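Local atomic coordinates of D-methionine-binding lipoprotein MetQ (Escherichia coli, PDB entry 4YAH), a protein that binds methionine as the substrate-binding lipoprotein of an ATP-driven ABC transporter that carries D-methionine into the cell. Residues P90-Q95 and Y101-V106; E235-K238 and N242-K245. All blocks are in the same frame, centred on the assembly; numbering follows the deposited sequence.

Interaction 1 of 2, residues P90-Q95 and Y101-V106; sequences PYLDQQ and YKLVAV. With MET (methionine), chain B.
With CG of Leu92 anti to the backbone N (chi1 174°), the branch leans across to segment 101-106, where it meets Leu103. Gln95, one turn further on, keeps CG beside its backbone N and bends at chi2 (-88°), which lays its amide next to the Tyr101 ring. The leucine contact is apolar. Leu92 CD1 touches Leu103 CB at 4.0 Å, and the two side chains meet at a slant. The other methyl, Leu92 CD2, rests 4.2 Å from the backbone N of Ala105. Both leucines are buried, and Leu103 also packs on Val232 of the adjacent strand 229-234.

The side chains of Gln95 and Tyr101 extend alongside each other in the same direction. Gln95 OE1 lies at the ring edge, in its plane, 3.7 Å from Tyr101 CE2. The amide is turned 61° against the ring. A water links the two polar ends: it donates to Gln95 OE1 at 2.6 Å and accepts from Tyr101 OH at 2.8 Å. Asn73 ND2 of helix 71-78 is a second donor to Gln95 OE1, so two donors grip this oxygen.

Tyr91 faces the ligand instead. The methionine methyl CE stands over the centre of its ring, 3.6 Å above the plane, and the ligand SD is 3.6 Å from Tyr91 CB. The Tyr91 hydroxyl is bonded to the carbonyl of Tyr69. With an alanine here, the ligand methyl would probably lose the ring face it packs on, and the carbonyl of Tyr69 its hydroxyl partner. Helix 89-99 thus packs on the sheet through Leu92 and lines the methionine pocket through Tyr91, as expected for an alpha/beta lobe of a periplasmic binding protein.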
loop_
_atom_site.group_PDB
_atom_site.type_symbol
_atom_site.label_atom_id
_atom_site.label_comp_id
_atom_site.label_asym_id
_atom_site.label_seq_id
_atom_site.Cartn_x
_atom_site.Cartn_y
_atom_site.Cartn_z
ATOM N N PRO A 90 7.573 0.630 6.912
ATOM C CA PRO A 90 8.713 1.263 6.240
ATOM C C PRO A 90 8.364 2.636 5.663
ATOM O O PRO A 90 9.164 3.574 5.765
ATOM C CB PRO A 90 9.069 0.255 5.150
ATOM C CG PRO A 90 8.688 -1.055 5.737
ATOM C CD PRO A 90 7.408 -0.774 6.506
ATOM N N TYR A 91 7.180 2.750 5.078
ATOM C CA TYR A 91 6.734 4.013 4.511
ATOM C C TYR A 91 6.625 5.074 5.603
ATOM O O TYR A 91 7.085 6.205 5.431
ATOM C CB TYR A 91 5.395 3.856 3.817
ATOM C CG TYR A 91 4.995 5.098 3.064
ATOM C CD1 TYR A 91 5.409 5.284 1.749
ATOM C CD2 TYR A 91 4.230 6.094 3.663
ATOM C CE1 TYR A 91 5.052 6.421 1.033
ATOM C CE2 TYR A 91 3.873 7.229 2.957
ATOM C CZ TYR A 91 4.297 7.387 1.640
ATOM O OH TYR A 91 3.971 8.508 0.905
ATOM N N LEU A 92 5.975 4.704 6.701
ATOM C CA LEU A 92 5.812 5.606 7.833
ATOM C C LEU A 92 7.177 6.115 8.304
ATOM O O LEU A 92 7.389 7.327 8.448
ATOM C CB LEU A 92 5.081 4.898 8.974
ATOM C CG LEU A 92 4.982 5.700 10.278
ATOM C CD1 LEU A 92 4.233 7.002 10.007
ATOM C CD2 LEU A 92 4.282 4.861 11.319
ATOM N N ASP A 93 8.100 5.190 8.542
ATOM C CA ASP A 93 9.443 5.542 9.009
ATOM C C ASP A 93 10.160 6.501 8.068
ATOM O O ASP A 93 10.812 7.438 8.507
ATOM C CB ASP A 93 10.285 4.283 9.189
ATOM C CG ASP A 93 9.788 3.408 10.332
ATOM O OD1 ASP A 93 8.977 3.891 11.144
ATOM O OD2 ASP A 93 10.206 2.241 10.414
ATOM N N GLN A 94 10.020 6.272 6.770
ATOM C CA GLN A 94 10.622 7.137 5.771
ATOM C C GLN A 94 10.013 8.538 5.806
ATOM O O GLN A 94 10.701 9.542 5.608
ATOM C CB GLN A 94 10.454 6.504 4.387
ATOM C CG GLN A 94 11.209 7.208 3.295
ATOM C CD GLN A 94 12.699 7.071 3.479
ATOM O OE1 GLN A 94 13.194 6.004 3.849
ATOM N NE2 GLN A 94 13.425 8.155 3.254
ATOM N N GLN A 95 8.709 8.589 6.041
ATOM C CA GLN A 95 7.981 9.854 6.160
ATOM C C GLN A 95 8.452 10.639 7.391
ATOM O O GLN A 95 8.583 11.868 7.337
ATOM C CB GLN A 95 6.475 9.596 6.240
ATOM C CG GLN A 95 5.843 9.162 4.906
ATOM C CD GLN A 95 5.414 10.330 4.076
ATOM O OE1 GLN A 95 4.377 10.942 4.340
ATOM N NE2 GLN A 95 6.192 10.646 3.053
ATOM N N TYR A 101 7.492 14.489 10.642
ATOM C CA TYR A 101 6.236 14.306 11.379
ATOM C C TYR A 101 6.452 13.544 12.683
ATOM O O TYR A 101 7.410 12.784 12.809
ATOM C CB TYR A 101 5.212 13.518 10.565
ATOM C CG TYR A 101 4.876 14.032 9.205
ATOM C CD1 TYR A 101 4.607 15.375 8.989
ATOM C CD2 TYR A 101 4.793 13.152 8.126
ATOM C CE1 TYR A 101 4.265 15.837 7.725
ATOM C CE2 TYR A 101 4.457 13.602 6.861
ATOM C CZ TYR A 101 4.190 14.945 6.673
ATOM O OH TYR A 101 3.862 15.407 5.426
ATOM N N LYS A 102 5.536 13.734 13.634
ATOM C CA LYS A 102 5.519 12.929 14.855
ATOM C C LYS A 102 4.275 12.042 14.855
ATOM O O LYS A 102 3.267 12.328 15.503
ATOM C CB LYS A 102 5.568 13.837 16.096
ATOM C CG LYS A 102 6.862 14.652 16.195
ATOM C CD LYS A 102 8.102 13.758 16.216
ATOM C CE LYS A 102 9.375 14.554 16.459
ATOM N NZ LYS A 102 9.400 15.193 17.805
ATOM N N LEU A 103 4.361 10.966 14.080
ATOM C CA LEU A 103 3.254 10.044 13.914
ATOM C C LEU A 103 3.637 8.700 14.449
ATOM O O LEU A 103 4.817 8.349 14.457
ATOM C CB LEU A 103 2.871 9.888 12.450
ATOM C CG LEU A 103 2.724 11.160 11.636
ATOM C CD1 LEU A 103 2.359 10.830 10.204
ATOM C CD2 LEU A 103 1.683 12.083 12.238
ATOM N N VAL A 104 2.626 7.937 14.838
ATOM C CA VAL A 104 2.837 6.614 15.391
ATOM C C VAL A 104 1.739 5.646 14.972
ATOM O O VAL A 104 0.584 6.035 14.729
ATOM C CB VAL A 104 2.916 6.642 16.930
ATOM C CG1 VAL A 104 4.098 7.484 17.395
ATOM C CG2 VAL A 104 1.632 7.153 17.525
ATOM N N ALA A 105 2.128 4.374 14.873
ATOM C CA ALA A 105 1.197 3.306 14.565
ATOM C C ALA A 105 0.422 2.908 15.806
ATOM O O ALA A 105 1.010 2.723 16.871
ATOM C CB ALA A 105 1.950 2.100 14.015
ATOM N N VAL A 106 -0.888 2.748 15.664
ATOM C CA VAL A 106 -1.741 2.336 16.763
ATOM C C VAL A 106 -2.444 1.024 16.472
ATOM O O VAL A 106 -3.265 0.559 17.258
ATOM C CB VAL A 106 -2.803 3.426 17.109
ATOM C CG1 VAL A 106 -2.106 4.703 17.595
ATOM C CG2 VAL A 106 -3.714 3.727 15.921
HETATM N N MET B . -1.507 -0.276 0.644
HETATM C CA MET B . -0.134 -0.048 0.192
HETATM C C MET B . 0.597 -1.368 0.133
HETATM O O MET B . 0.542 -2.115 1.115
HETATM C CB MET B . 0.599 0.911 1.134
HETATM C CG MET B . 1.969 1.353 0.642
HETATM S SD MET B . 2.826 2.475 1.767
HETATM C CE MET B . 1.899 3.984 1.491
HETATM O OXT MET B . 1.258 -1.675 -0.879
HETATM O O HOH W 1 3.488 13.310 3.638
#

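Interaction 2 of 2, residues E235-K238 and N242-K245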
loop_
_atom_site.group_PDB
_atom_site.type_symbol
_atom_site.label_atom_id
_atom_site.label_comp_id
_atom_site.label_asym_id
_atom_site.label_seq_id
_atom_site.Cartn_x
_atom_site.Cartn_y
_atom_site.Cartn_z
ATOM N N GLU A 235 1.479 11.514 17.632
ATOM C CA GLU A 235 1.914 11.166 18.979
ATOM C C GLU A 235 0.911 11.687 20.003
ATOM O O GLU A 235 0.591 10.989 20.976
ATOM C CB GLU A 235 3.308 11.733 19.237
ATOM C CG GLU A 235 3.813 11.608 20.678
ATOM C CD GLU A 235 4.036 10.171 21.120
ATOM O OE1 GLU A 235 4.329 9.315 20.252
ATOM O OE2 GLU A 235 3.920 9.899 22.337
ATOM N N ASP A 236 0.400 12.897 19.787
ATOM C CA ASP A 236 -0.426 13.536 20.814
ATOM C C ASP A 236 -1.803 12.889 20.986
ATOM O O ASP A 236 -2.407 13.053 22.039
ATOM C CB ASP A 236 -0.593 15.049 20.539
ATOM C CG ASP A 236 -1.286 15.356 19.207
ATOM O OD1 ASP A 236 -2.523 15.218 19.112
ATOM O OD2 ASP A 236 -0.586 15.771 18.268
ATOM N N ASN A 237 -2.323 12.167 19.988
ATOM C CA ASN A 237 -3.656 11.575 20.140
ATOM C C ASN A 237 -3.673 10.056 20.005
ATOM O O ASN A 237 -4.736 9.453 19.855
ATOM C CB ASN A 237 -4.638 12.221 19.152
ATOM C CG ASN A 237 -4.386 11.822 17.725
ATOM O OD1 ASN A 237 -3.236 11.714 17.289
ATOM N ND2 ASN A 237 -5.456 11.594 16.994
ATOM N N LYS A 238 -2.504 9.428 20.135
ATOM C CA LYS A 238 -2.392 7.986 19.962
ATOM C C LYS A 238 -3.235 7.183 20.942
ATOM O O LYS A 238 -3.625 6.049 20.638
ATOM C CB LYS A 238 -0.928 7.564 20.088
ATOM C CG LYS A 238 -0.380 7.651 21.510
ATOM C CD LYS A 238 1.093 7.326 21.580
ATOM C CE LYS A 238 1.555 7.354 23.033
ATOM N NZ LYS A 238 3.016 7.205 23.149
ATOM N N ASN A 242 -11.359 7.481 21.055
ATOM C CA ASN A 242 -12.004 7.250 19.760
ATOM C C ASN A 242 -11.066 6.525 18.815
ATOM O O ASN A 242 -11.521 5.753 17.990
ATOM C CB ASN A 242 -12.483 8.547 19.127
ATOM C CG ASN A 242 -13.653 9.133 19.873
ATOM O OD1 ASN A 242 -14.291 8.440 20.668
ATOM N ND2 ASN A 242 -13.958 10.386 19.603
ATOM N N VAL A 243 -9.768 6.775 18.955
ATOM C CA VAL A 243 -8.755 6.062 18.176
ATOM C C VAL A 243 -8.805 4.582 18.536
ATOM O O VAL A 243 -8.820 3.716 17.654
ATOM C CB VAL A 243 -7.353 6.632 18.443
ATOM C CG1 VAL A 243 -6.247 5.716 17.876
ATOM C CG2 VAL A 243 -7.246 8.033 17.862
ATOM N N LYS A 244 -8.847 4.287 19.835
ATOM C CA LYS A 244 -8.856 2.902 20.293
ATOM C C LYS A 244 -10.087 2.193 19.750
ATOM O O LYS A 244 -10.005 1.044 19.304
ATOM C CB LYS A 244 -8.832 2.817 21.816
ATOM C CG LYS A 244 -7.551 3.312 22.450
ATOM C CD LYS A 244 -7.644 3.159 23.984
ATOM C CE LYS A 244 -6.717 4.099 24.695
ATOM N NZ LYS A 244 -6.838 3.968 26.183
ATOM N N LYS A 245 -11.222 2.886 19.759
ATOM C CA LYS A 245 -12.452 2.308 19.250
ATOM C C LYS A 245 -12.355 2.007 17.761
ATOM O O LYS A 245 -12.811 0.961 17.304
ATOM C CB LYS A 245 -13.629 3.249 19.481
ATOM C CG LYS A 245 -14.102 3.312 20.915
ATOM C CD LYS A 245 -15.242 4.305 21.009
ATOM C CE LYS A 245 -15.796 4.363 22.398
ATOM N NZ LYS A 245 -16.616 5.586 22.584
#
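Segment 235-238 meets Val243 of helix 241-250 through its last two residues, Asn237 and Lys238. Glu235 opens the segment and bonds within it: Lys238 NZ donates to Glu235 OE2 at 3.0 Å in a salt bridge. The amine arrives on the syn side of the carboxylate, 26° out of its plane. This ties the first and last residues of the segment together. Asp236 turns to Arg234 in a second salt bridge.

Asn237 makes the closest approach. Its carbonyl O lies 3.5 Å from Val243 CG2. Its side chain has CG between the backbone N and the carbonyl carbon (chi1 71°), and its amide comes to the same methyl, with Asn237 ND2 4.1 Å from Val243 CG2. The two side chains cross at about a right angle. The same nitrogen donates to the carbonyl of Asp82, so it has a polar partner there and the methyl is a packing neighbour.

Lys238 meets the valine through its backbone. Lys238 O is 3.8 Å from Val243 CG1, while the lysine side chain starts away from the helix and runs to Glu235. With CG1 of Val243 anti to the backbone N (chi1 168°) and CG2 beside it, the two methyls fork, one to each carbonyl. Val243 also packs on Val106 and Thr233 of neighbouring strands.

The chemistry is that of a methyl branch set against peptide oxygens and an amide. With no polar bond between the segments, the contact rests on van der Waals packing; the charges of Glu235, Lys238 and Asp236 are paired within the loop or with Arg234.

How the interactions relate
Interactions 1 and 2 lie about 15 Å apart, centre to centre, on the same side of the chain's centre. They follow in series: interaction 1 closes before interaction 2 opens. Both adjoin the six-stranded mixed sheet, where strand 103-111 runs antiparallel beside strand 229-234. Segment 101-106 enters the first of these strands, and segment 235-238 follows the second. The two contacts touch directly. Lys102 O and Glu235 N are 2.9 Å apart, a probable hydrogen bond, and Val104 CG2 packs on Lys238 CB at 3.6 Å. The paired strands thus join helix 89-99, which lines the methionine pocket, to helix 241-250 within one lobe.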